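Local coordinates for fiber protein (Snake adenovirus 1, PDB 4UMI) that probably forms the trimeric spikes at the capsid vertices and attaches the virion to a host-cell receptor, at residues Ala130-Ser140 against Val197-Lys208; Asp142-Ala152 against Gly184-Pro195. All coordinates share one frame; numbering follows the deposited sequence.

Both contacts lie in the head domain of the fibre, a fold of two antiparallel sheets. From the N terminus, the chain lays down strands 101-112 and 118-128, then 131-140, the first half of contact 1. It continues at once into 142-152, the first half of contact 2, passes through helix 154-161 and strands 168-172 and 175-182, and returns along 184-195, which closes contact 2. Segment 197-208 then closes the wider loop of contact 1 at the C terminus, so contact 2 lies wholly within it. Contact 1 completes one sheet, contact 2 an edge of the other, and Val197 joins them by packing CG2 on Leu144.

Contact 1. Residues Ala130-Ser140 against Val197-Lys208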
loop_
_atom_site.group_PDB
_atom_site.type_symbol
_atom_site.label_atom_id
_atom_site.label_comp_id
_atom_site.label_asym_id
_atom_site.label_seq_id
_atom_site.Cartn_x
_atom_site.Cartn_y
_atom_site.Cartn_z
ATOM N N ALA A 130 -7.324 -19.234 6.854
ATOM C CA ALA A 130 -6.136 -19.807 7.448
ATOM C C ALA A 130 -5.009 -18.783 7.676
ATOM O O ALA A 130 -4.007 -19.117 8.313
ATOM C CB ALA A 130 -5.611 -20.927 6.560
ATOM N N PHE A 131 -5.116 -17.592 7.103
ATOM C CA PHE A 131 -4.005 -16.656 6.997
ATOM C C PHE A 131 -4.069 -15.552 8.012
ATOM O O PHE A 131 -5.145 -15.087 8.407
ATOM C CB PHE A 131 -3.926 -16.084 5.598
ATOM C CG PHE A 131 -3.464 -17.064 4.572
ATOM C CD1 PHE A 131 -4.344 -17.960 4.024
ATOM C CD2 PHE A 131 -2.162 -17.074 4.113
ATOM C CE1 PHE A 131 -3.954 -18.855 3.048
ATOM C CE2 PHE A 131 -1.750 -17.970 3.153
ATOM C CZ PHE A 131 -2.652 -18.852 2.613
ATOM N N THR A 132 -2.878 -15.055 8.343
ATOM C CA THR A 132 -2.735 -13.834 9.102
ATOM C C THR A 132 -1.849 -12.894 8.326
ATOM O O THR A 132 -0.805 -13.286 7.783
ATOM C CB THR A 132 -2.098 -14.144 10.464
ATOM O OG1 THR A 132 -2.914 -15.097 11.154
ATOM C CG2 THR A 132 -1.966 -12.935 11.320
ATOM N N LYS A 133 -2.255 -11.630 8.242
ATOM C CA LYS A 133 -1.471 -10.579 7.604
ATOM C C LYS A 133 -1.154 -9.539 8.661
ATOM O O LYS A 133 -2.049 -9.034 9.324
ATOM C CB LYS A 133 -2.226 -9.899 6.456
ATOM C CG LYS A 133 -1.335 -8.901 5.717
ATOM C CD LYS A 133 -1.859 -8.242 4.425
ATOM C CE LYS A 133 -3.126 -7.499 4.601
ATOM N NZ LYS A 133 -3.419 -6.814 3.296
ATOM N N ARG A 134 0.106 -9.205 8.834
ATOM C CA ARG A 134 0.540 -8.144 9.739
ATOM C C ARG A 134 1.175 -7.046 8.912
ATOM O O ARG A 134 2.124 -7.318 8.171
ATOM C CB ARG A 134 1.500 -8.637 10.808
ATOM C CG ARG A 134 0.764 -9.467 11.847
ATOM C CD ARG A 134 1.675 -10.207 12.771
ATOM N NE ARG A 134 0.906 -11.094 13.667
ATOM C CZ ARG A 134 1.270 -12.327 14.030
ATOM N NH1 ARG A 134 2.402 -12.879 13.587
ATOM N NH2 ARG A 134 0.493 -13.028 14.840
ATOM N N THR A 135 0.640 -5.844 9.015
ATOM C CA THR A 135 1.114 -4.690 8.249
ATOM C C THR A 135 1.606 -3.579 9.160
ATOM O O THR A 135 0.923 -3.187 10.108
ATOM C CB THR A 135 0.004 -4.123 7.353
ATOM O OG1 THR A 135 -0.546 -5.153 6.520
ATOM C CG2 THR A 135 0.502 -3.004 6.468
ATOM N N LEU A 136 2.802 -3.086 8.850
ATOM C CA LEU A 136 3.356 -1.890 9.459
ATOM C C LEU A 136 3.214 -0.715 8.471
ATOM O O LEU A 136 3.732 -0.819 7.361
ATOM C CB LEU A 136 4.821 -2.098 9.798
ATOM C CG LEU A 136 5.498 -0.931 10.495
ATOM C CD1 LEU A 136 4.967 -0.724 11.910
ATOM C CD2 LEU A 136 7.016 -1.124 10.522
ATOM N N PHE A 137 2.572 0.358 8.884
ATOM C CA PHE A 137 2.482 1.575 8.125
ATOM C C PHE A 137 3.371 2.600 8.820
ATOM O O PHE A 137 3.409 2.674 10.042
ATOM C CB PHE A 137 1.043 2.104 8.096
ATOM C CG PHE A 137 0.041 1.204 7.460
ATOM C CD1 PHE A 137 -0.689 0.267 8.187
ATOM C CD2 PHE A 137 -0.256 1.362 6.119
ATOM C CE1 PHE A 137 -1.665 -0.476 7.530
ATOM C CE2 PHE A 137 -1.207 0.602 5.489
ATOM C CZ PHE A 137 -1.905 -0.331 6.186
ATOM N N ALA A 138 4.111 3.358 8.012
ATOM C CA ALA A 138 5.006 4.376 8.564
ATOM C C ALA A 138 4.857 5.692 7.808
ATOM O O ALA A 138 4.766 5.681 6.578
ATOM C CB ALA A 138 6.449 3.928 8.434
ATOM N N TYR A 139 4.864 6.805 8.528
ATOM C CA TYR A 139 4.780 8.129 7.915
ATOM C C TYR A 139 5.627 9.119 8.679
ATOM O O TYR A 139 5.634 9.120 9.909
ATOM C CB TYR A 139 3.319 8.653 7.941
ATOM C CG TYR A 139 3.226 10.130 7.600
ATOM C CD1 TYR A 139 3.368 10.568 6.301
ATOM C CD2 TYR A 139 3.075 11.098 8.586
ATOM C CE1 TYR A 139 3.383 11.911 5.970
ATOM C CE2 TYR A 139 3.076 12.434 8.267
ATOM C CZ TYR A 139 3.225 12.838 6.963
ATOM O OH TYR A 139 3.252 14.165 6.615
ATOM N N SER A 140 6.367 9.970 7.956
ATOM C CA SER A 140 6.924 11.154 8.589
ATOM C C SER A 140 6.829 12.306 7.589
ATOM O O SER A 140 7.135 12.114 6.427
ATOM C CB SER A 140 8.389 10.944 8.946
ATOM O OG SER A 140 8.952 12.112 9.511
ATOM N N VAL A 197 10.356 11.848 3.841
ATOM C CA VAL A 197 10.138 10.427 4.038
ATOM C C VAL A 197 8.855 9.983 3.340
ATOM O O VAL A 197 8.814 8.963 2.650
ATOM C CB VAL A 197 10.066 10.093 5.507
ATOM C CG1 VAL A 197 9.602 8.663 5.675
ATOM C CG2 VAL A 197 11.406 10.359 6.147
ATOM N N GLY A 198 7.773 10.724 3.553
ATOM C CA GLY A 198 6.495 10.313 3.041
ATOM C C GLY A 198 5.956 9.137 3.800
ATOM O O GLY A 198 6.169 8.991 5.005
ATOM N N SER A 199 5.322 8.225 3.036
ATOM C CA SER A 199 4.610 7.113 3.634
ATOM C C SER A 199 4.965 5.811 2.973
ATOM O O SER A 199 5.404 5.785 1.830
ATOM C CB SER A 199 3.094 7.323 3.564
ATOM O OG SER A 199 2.567 7.270 2.254
ATOM N N GLY A 200 4.826 4.721 3.715
ATOM C CA GLY A 200 5.042 3.411 3.170
ATOM C C GLY A 200 4.455 2.330 4.059
ATOM O O GLY A 200 4.091 2.630 5.201
ATOM N N SER A 201 4.441 1.104 3.570
ATOM C CA SER A 201 3.980 -0.004 4.370
ATOM C C SER A 201 4.730 -1.250 4.062
ATOM O O SER A 201 5.272 -1.416 2.950
ATOM C CB SER A 201 2.496 -0.232 4.243
ATOM O OG SER A 201 2.151 -0.543 2.949
ATOM N N SER A 202 4.780 -2.157 5.029
ATOM C CA SER A 202 5.456 -3.431 4.890
ATOM C C SER A 202 4.588 -4.470 5.560
ATOM O O SER A 202 4.186 -4.232 6.693
ATOM C CB SER A 202 6.811 -3.343 5.609
ATOM O OG SER A 202 7.546 -4.563 5.610
ATOM N N PHE A 203 4.334 -5.591 4.910
ATOM C CA PHE A 203 3.510 -6.633 5.521
ATOM C C PHE A 203 4.143 -7.997 5.353
ATOM O O PHE A 203 4.979 -8.223 4.488
ATOM C CB PHE A 203 2.044 -6.610 5.036
ATOM C CG PHE A 203 1.849 -6.888 3.569
ATOM C CD1 PHE A 203 1.743 -8.176 3.096
ATOM C CD2 PHE A 203 1.774 -5.842 2.652
ATOM C CE1 PHE A 203 1.567 -8.429 1.746
ATOM C CE2 PHE A 203 1.572 -6.098 1.331
ATOM C CZ PHE A 203 1.477 -7.377 0.877
ATOM N N TYR A 204 3.697 -8.930 6.181
ATOM C CA TYR A 204 3.939 -10.338 5.927
ATOM C C TYR A 204 2.617 -11.064 6.090
ATOM O O TYR A 204 1.724 -10.644 6.812
ATOM C CB TYR A 204 5.053 -11.006 6.688
ATOM C CG TYR A 204 4.799 -11.162 8.144
ATOM C CD1 TYR A 204 5.051 -10.140 9.061
ATOM C CD2 TYR A 204 4.417 -12.370 8.666
ATOM C CE1 TYR A 204 4.876 -10.305 10.436
ATOM C CE2 TYR A 204 4.273 -12.550 10.021
ATOM C CZ TYR A 204 4.487 -11.523 10.912
ATOM O OH TYR A 204 4.351 -11.701 12.291
ATOM N N LEU A 205 2.486 -12.130 5.343
ATOM C CA LEU A 205 1.225 -12.842 5.214
ATOM C C LEU A 205 1.601 -14.270 5.286
ATOM O O LEU A 205 2.460 -14.691 4.487
ATOM C CB LEU A 205 0.562 -12.449 3.836
ATOM C CG LEU A 205 -0.660 -13.128 3.263
ATOM C CD1 LEU A 205 -1.815 -12.859 4.169
ATOM C CD2 LEU A 205 -0.937 -12.684 1.851
ATOM N N THR A 206 1.033 -15.006 6.245
ATOM C CA THR A 206 1.412 -16.362 6.512
ATOM C C THR A 206 0.214 -17.223 6.935
ATOM O O THR A 206 -0.793 -16.724 7.454
ATOM C CB THR A 206 2.452 -16.413 7.627
ATOM O OG1 THR A 206 2.915 -17.745 7.800
ATOM C CG2 THR A 206 1.897 -15.926 8.929
ATOM N N GLU A 207 0.336 -18.530 6.706
ATOM C CA GLU A 207 -0.633 -19.552 7.100
ATOM C C GLU A 207 -0.250 -20.207 8.414
ATOM O O GLU A 207 -0.984 -21.056 8.920
ATOM C CB GLU A 207 -0.657 -20.663 6.055
ATOM C CG GLU A 207 -1.794 -20.571 5.100
ATOM C CD GLU A 207 -1.927 -21.805 4.250
ATOM O OE1 GLU A 207 -0.948 -22.188 3.567
ATOM O OE2 GLU A 207 -3.030 -22.372 4.253
ATOM N N LYS A 208 0.908 -19.845 8.962
ATOM C CA LYS A 208 1.310 -20.324 10.292
ATOM C C LYS A 208 0.574 -19.534 11.371
ATOM O O LYS A 208 0.122 -18.411 11.130
ATOM C CB LYS A 208 2.818 -20.187 10.487
ATOM C CG LYS A 208 3.629 -20.763 9.343
ATOM C CD LYS A 208 5.101 -20.402 9.448
ATOM C CE LYS A 208 5.696 -20.004 8.103
ATOM N NZ LYS A 208 5.256 -20.853 6.960
HETATM O O HOH W 1 -2.544 -17.689 10.360
HETATM O O HOH W 2 -3.470 -21.774 9.447
HETATM O O HOH W 3 7.026 13.447 4.137
#
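Strands 131-140 and 198-206 run antiparallel, their axes 166° apart and 4.5 Å at closest approach, in unbroken register from the Thr132–Thr206 pair to Ser140–Gly198. Backbone bonds join both partners of each hydrogen-bonded pair, although the last, Gly198 N to Ser140 O, is weak, and a water also bridges these two atoms. Gly198, at the first position of its strand, has a positive phi, which a residue without a CB adopts easily.

On the face with Leu136 and Ser202, Arg134 and Tyr204 lie side by side. Tyr204 CG sits between its backbone N and carbonyl carbon (chi1 69°), a setting that leans the ring toward Arg134. The extended arginine carries NH1 to Tyr204 OH at 2.6 Å, the hydroxyl lying near the guanidinium plane at its edge, with ring and guanidinium planes 65° apart. Arg134 NE meanwhile forms a salt bridge with Glu125, so at least these two partners help fix the group's rotation.

The opposite face carries Lys133, Thr135, Phe137, Phe203 and Leu205. Lys133 CD rests 3.8 Å from Phe203 CD1, and its CB meets Leu205 CD1 at 3.8 Å; the long aliphatic stem suits this apolar company, while NZ reaches Gln122 of the second subunit. Thr135 OG1 stands 3.3 Å from Phe203 CB. Small Ser201 brings its CB to 3.7 Å from Phe137 CD2. Near the C terminus, Thr206 OG1 accepts from Lys208 N in an ST turn, and one water links Ala130 O, Thr132 OG1 and Lys208 O.

The chemistry implies a pairing held mainly by its backbone, with one face turned to the trimer interface: Ser199 OG bonds Phe203 N of the third subunit, and Lys133 makes a cation-pi contact with Phe137 of the second.

Contact 2. Residues Asp142-Ala152 against Gly184-Pro195; sequences DGLTGPFKAPA and GILTLEISRSLP
Strands 148-151 and 185-190 pair antiparallel, axes 165° apart and 4.5 Å at closest approach, with Phe148–Leu188 and Ala150–Leu186 as the hydrogen-bonded pairs. Ala152 N to Gly184 O, 2.8 Å and nearly straight at 176°, prolongs the pairing at one end. Beyond Gly146 and Pro147 the register shifts by two, and a separate bridge joins Leu144 to Leu194.

Phe148, Ala150, Leu186 and Leu188 share the inner, apolar face. Phe148 extends its ring over this side, CG lying anti to the backbone N (chi1 178°), and there Leu186 CD2 meets the edge, 4.1 Å from CD2 of the ring; Phe148 CB also packs on Leu188 CB. Leu144 continues the same hydrophobic surface from the loop. Its CD2 lies 4.0 Å from Leu188 CD2 and 3.9 Å from Ile190 CG2, so one methyl of the branched leucine touches both partners where the register changes.

Lys149 and Thr187 stand side by side on the other face. Bends at chi3 and chi4 fold the lysine back until NZ donates to Thr187 OG1 at 2.8 Å, so exposed Lys149, on the outer strand, gives its ammonium to the hydroxyl of buried Thr187. Nearby, Ile185 CD1 reaches across to Pro151 CA at 3.9 Å. At the loop end, a water connects Thr145 O with Ser193 OG.

Within the fold, 148-151 is an outer strand of its sheet in this chain, while 185-190 also pairs with 175-182. The apolar face packs on Leu111 of strand 101-112 and on Phe119 and Phe121 of strand 118-128, which joins the two sheets; Leu186 also touches Leu160 of helix 154-161.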
loop_
_atom_site.group_PDB
_atom_site.type_symbol
_atom_site.label_atom_id
_atom_site.label_comp_id
_atom_site.label_asym_id
_atom_site.label_seq_id
_atom_site.Cartn_x
_atom_site.Cartn_y
_atom_site.Cartn_z
ATOM N N ASP A 142 8.940 14.755 7.992
ATOM C CA ASP A 142 10.304 15.216 8.062
ATOM C C ASP A 142 11.176 14.587 7.011
ATOM O O ASP A 142 10.817 13.588 6.371
ATOM C CB ASP A 142 10.850 14.916 9.445
ATOM C CG ASP A 142 10.090 15.651 10.556
ATOM O OD1 ASP A 142 9.705 16.842 10.341
ATOM O OD2 ASP A 142 9.841 15.025 11.631
ATOM N N GLY A 143 12.297 15.220 6.759
ATOM C CA GLY A 143 13.390 14.558 6.088
ATOM C C GLY A 143 14.158 13.738 7.100
ATOM O O GLY A 143 14.043 13.901 8.328
ATOM N N LEU A 144 14.938 12.827 6.585
ATOM C CA LEU A 144 15.713 11.990 7.446
ATOM C C LEU A 144 17.098 11.927 6.880
ATOM O O LEU A 144 17.293 11.507 5.730
ATOM C CB LEU A 144 14.989 10.656 7.560
ATOM C CG LEU A 144 15.416 9.678 8.611
ATOM C CD1 LEU A 144 15.312 10.223 10.012
ATOM C CD2 LEU A 144 14.637 8.395 8.449
ATOM N N THR A 145 18.072 12.315 7.718
ATOM C CA THR A 145 19.477 12.463 7.342
ATOM C C THR A 145 20.365 11.295 7.870
ATOM O O THR A 145 21.613 11.309 7.745
ATOM C CB THR A 145 20.054 13.751 7.943
ATOM O OG1 THR A 145 20.055 13.639 9.377
ATOM C CG2 THR A 145 19.284 15.010 7.512
ATOM N N GLY A 146 19.752 10.316 8.512
ATOM C CA GLY A 146 20.459 9.162 9.068
ATOM C C GLY A 146 19.406 8.262 9.690
ATOM O O GLY A 146 18.215 8.540 9.626
ATOM N N PRO A 147 19.822 7.149 10.294
ATOM C CA PRO A 147 18.851 6.221 10.882
ATOM C C PRO A 147 17.999 6.898 11.947
ATOM O O PRO A 147 18.453 7.759 12.681
ATOM C CB PRO A 147 19.746 5.110 11.454
ATOM C CG PRO A 147 21.004 5.198 10.646
ATOM C CD PRO A 147 21.191 6.648 10.406
ATOM N N PHE A 148 16.738 6.498 12.011
ATOM C CA PHE A 148 15.812 6.987 13.012
ATOM C C PHE A 148 15.730 5.976 14.156
ATOM O O PHE A 148 15.432 4.821 13.923
ATOM C CB PHE A 148 14.430 7.167 12.384
ATOM C CG PHE A 148 13.389 7.618 13.353
ATOM C CD1 PHE A 148 13.305 8.948 13.724
ATOM C CD2 PHE A 148 12.517 6.712 13.913
ATOM C CE1 PHE A 148 12.345 9.367 14.619
ATOM C CE2 PHE A 148 11.573 7.138 14.837
ATOM C CZ PHE A 148 11.476 8.462 15.167
ATOM N N LYS A 149 16.028 6.424 15.380
ATOM C CA LYS A 149 15.997 5.582 16.546
ATOM C C LYS A 149 15.162 6.235 17.622
ATOM O O LYS A 149 15.346 7.408 17.942
ATOM C CB LYS A 149 17.411 5.399 17.062
ATOM C CG LYS A 149 18.241 4.487 16.212
ATOM C CD LYS A 149 19.650 4.291 16.764
ATOM C CE LYS A 149 19.889 2.888 17.319
ATOM N NZ LYS A 149 20.107 1.844 16.264
ATOM N N ALA A 150 14.250 5.465 18.190
ATOM C CA ALA A 150 13.395 5.994 19.248
ATOM C C ALA A 150 12.738 4.863 20.033
ATOM O O ALA A 150 12.553 3.764 19.524
ATOM C CB ALA A 150 12.341 6.882 18.660
ATOM N N PRO A 151 12.451 5.120 21.315
ATOM C CA PRO A 151 11.765 4.144 22.128
ATOM C C PRO A 151 10.375 3.848 21.622
ATOM O O PRO A 151 9.659 4.769 21.222
ATOM C CB PRO A 151 11.668 4.827 23.499
ATOM C CG PRO A 151 12.579 5.988 23.459
ATOM C CD PRO A 151 12.716 6.379 22.034
ATOM N N ALA A 152 10.025 2.568 21.608
ATOM C CA ALA A 152 8.700 2.111 21.188
ATOM C C ALA A 152 8.005 1.454 22.370
ATOM O O ALA A 152 8.658 0.895 23.250
ATOM C CB ALA A 152 8.855 1.114 20.076
ATOM N N GLY A 184 13.193 -2.634 23.100
ATOM C CA GLY A 184 12.221 -1.570 23.114
ATOM C C GLY A 184 12.622 -0.310 22.351
ATOM O O GLY A 184 11.983 0.726 22.496
ATOM N N ILE A 185 13.730 -0.359 21.607
ATOM C CA ILE A 185 14.169 0.788 20.791
ATOM C C ILE A 185 13.948 0.432 19.317
ATOM O O ILE A 185 14.482 -0.565 18.849
ATOM C CB ILE A 185 15.662 1.112 20.994
ATOM C CG1 ILE A 185 15.959 1.373 22.478
ATOM C CG2 ILE A 185 16.073 2.269 20.094
ATOM C CD1 ILE A 185 15.244 2.562 23.062
ATOM N N LEU A 186 13.120 1.212 18.616
ATOM C CA LEU A 186 12.920 1.019 17.185
ATOM C C LEU A 186 14.063 1.672 16.431
ATOM O O LEU A 186 14.419 2.814 16.747
ATOM C CB LEU A 186 11.579 1.624 16.815
ATOM C CG LEU A 186 11.212 1.584 15.341
ATOM C CD1 LEU A 186 9.708 1.480 15.179
ATOM C CD2 LEU A 186 11.727 2.779 14.564
ATOM N N THR A 187 14.586 0.974 15.433
ATOM C CA THR A 187 15.507 1.548 14.482
ATOM C C THR A 187 14.941 1.447 13.069
ATOM O O THR A 187 14.458 0.380 12.708
ATOM C CB THR A 187 16.881 0.866 14.502
ATOM O OG1 THR A 187 17.480 1.032 15.792
ATOM C CG2 THR A 187 17.841 1.459 13.447
ATOM N N LEU A 188 15.005 2.561 12.321
ATOM C CA LEU A 188 14.677 2.552 10.899
ATOM C C LEU A 188 15.975 2.954 10.214
ATOM O O LEU A 188 16.407 4.109 10.321
ATOM C CB LEU A 188 13.560 3.551 10.593
ATOM C CG LEU A 188 13.390 3.839 9.066
ATOM C CD1 LEU A 188 12.972 2.661 8.234
ATOM C CD2 LEU A 188 12.548 5.042 8.820
ATOM N N GLU A 189 16.565 2.002 9.513
ATOM C CA GLU A 189 17.779 2.263 8.725
ATOM C C GLU A 189 17.365 2.586 7.310
ATOM O O GLU A 189 16.412 1.997 6.850
ATOM C CB GLU A 189 18.661 1.005 8.707
ATOM C CG GLU A 189 19.145 0.575 10.058
ATOM C CD GLU A 189 20.404 -0.229 10.012
ATOM O OE1 GLU A 189 20.711 -0.891 8.967
ATOM O OE2 GLU A 189 21.091 -0.190 11.053
ATOM N N ILE A 190 18.056 3.493 6.635
ATOM C CA ILE A 190 17.657 3.955 5.326
ATOM C C ILE A 190 18.750 3.839 4.280
ATOM O O ILE A 190 19.909 3.990 4.545
ATOM C CB ILE A 190 17.122 5.407 5.356
ATOM C CG1 ILE A 190 18.147 6.385 5.964
ATOM C CG2 ILE A 190 15.862 5.449 6.166
ATOM C CD1 ILE A 190 17.708 7.815 5.968
ATOM N N SER A 191 18.343 3.571 3.058
ATOM C CA SER A 191 19.244 3.327 1.932
ATOM C C SER A 191 19.945 4.575 1.458
ATOM O O SER A 191 20.997 4.481 0.863
ATOM C CB SER A 191 18.501 2.656 0.755
ATOM O OG SER A 191 17.480 3.494 0.246
ATOM N N ARG A 192 19.318 5.700 1.672
ATOM C CA ARG A 192 19.796 6.978 1.217
ATOM C C ARG A 192 19.149 8.042 2.097
ATOM O O ARG A 192 18.110 7.754 2.721
ATOM C CB ARG A 192 19.539 7.205 -0.252
ATOM C CG ARG A 192 18.095 7.391 -0.541
ATOM C CD ARG A 192 17.887 7.913 -1.955
ATOM N NE ARG A 192 18.284 6.903 -2.928
ATOM C CZ ARG A 192 18.609 7.137 -4.196
ATOM N NH1 ARG A 192 18.622 8.369 -4.686
ATOM N NH2 ARG A 192 18.949 6.120 -4.984
ATOM N N SER A 193 19.730 9.226 2.180
ATOM C CA SER A 193 19.098 10.306 2.869
ATOM C C SER A 193 17.790 10.635 2.177
ATOM O O SER A 193 17.693 10.541 0.957
ATOM C CB SER A 193 20.041 11.510 2.908
ATOM O OG SER A 193 21.201 11.103 3.652
ATOM N N LEU A 194 16.766 10.960 2.942
ATOM C CA LEU A 194 15.424 11.194 2.387
ATOM C C LEU A 194 15.007 12.643 2.638
ATOM O O LEU A 194 14.786 13.042 3.778
ATOM C CB LEU A 194 14.395 10.240 3.017
ATOM C CG LEU A 194 14.688 8.764 2.915
ATOM C CD1 LEU A 194 13.697 7.948 3.718
ATOM C CD2 LEU A 194 14.656 8.302 1.488
ATOM N N PRO A 195 14.882 13.459 1.591
ATOM C CA PRO A 195 14.502 14.843 1.855
ATOM C C PRO A 195 13.072 14.971 2.358
ATOM O O PRO A 195 12.753 15.879 3.081
ATOM C CB PRO A 195 14.759 15.537 0.516
ATOM C CG PRO A 195 14.734 14.469 -0.499
ATOM C CD PRO A 195 15.286 13.239 0.200
HETATM O O HOH W 4 22.498 12.690 5.458
#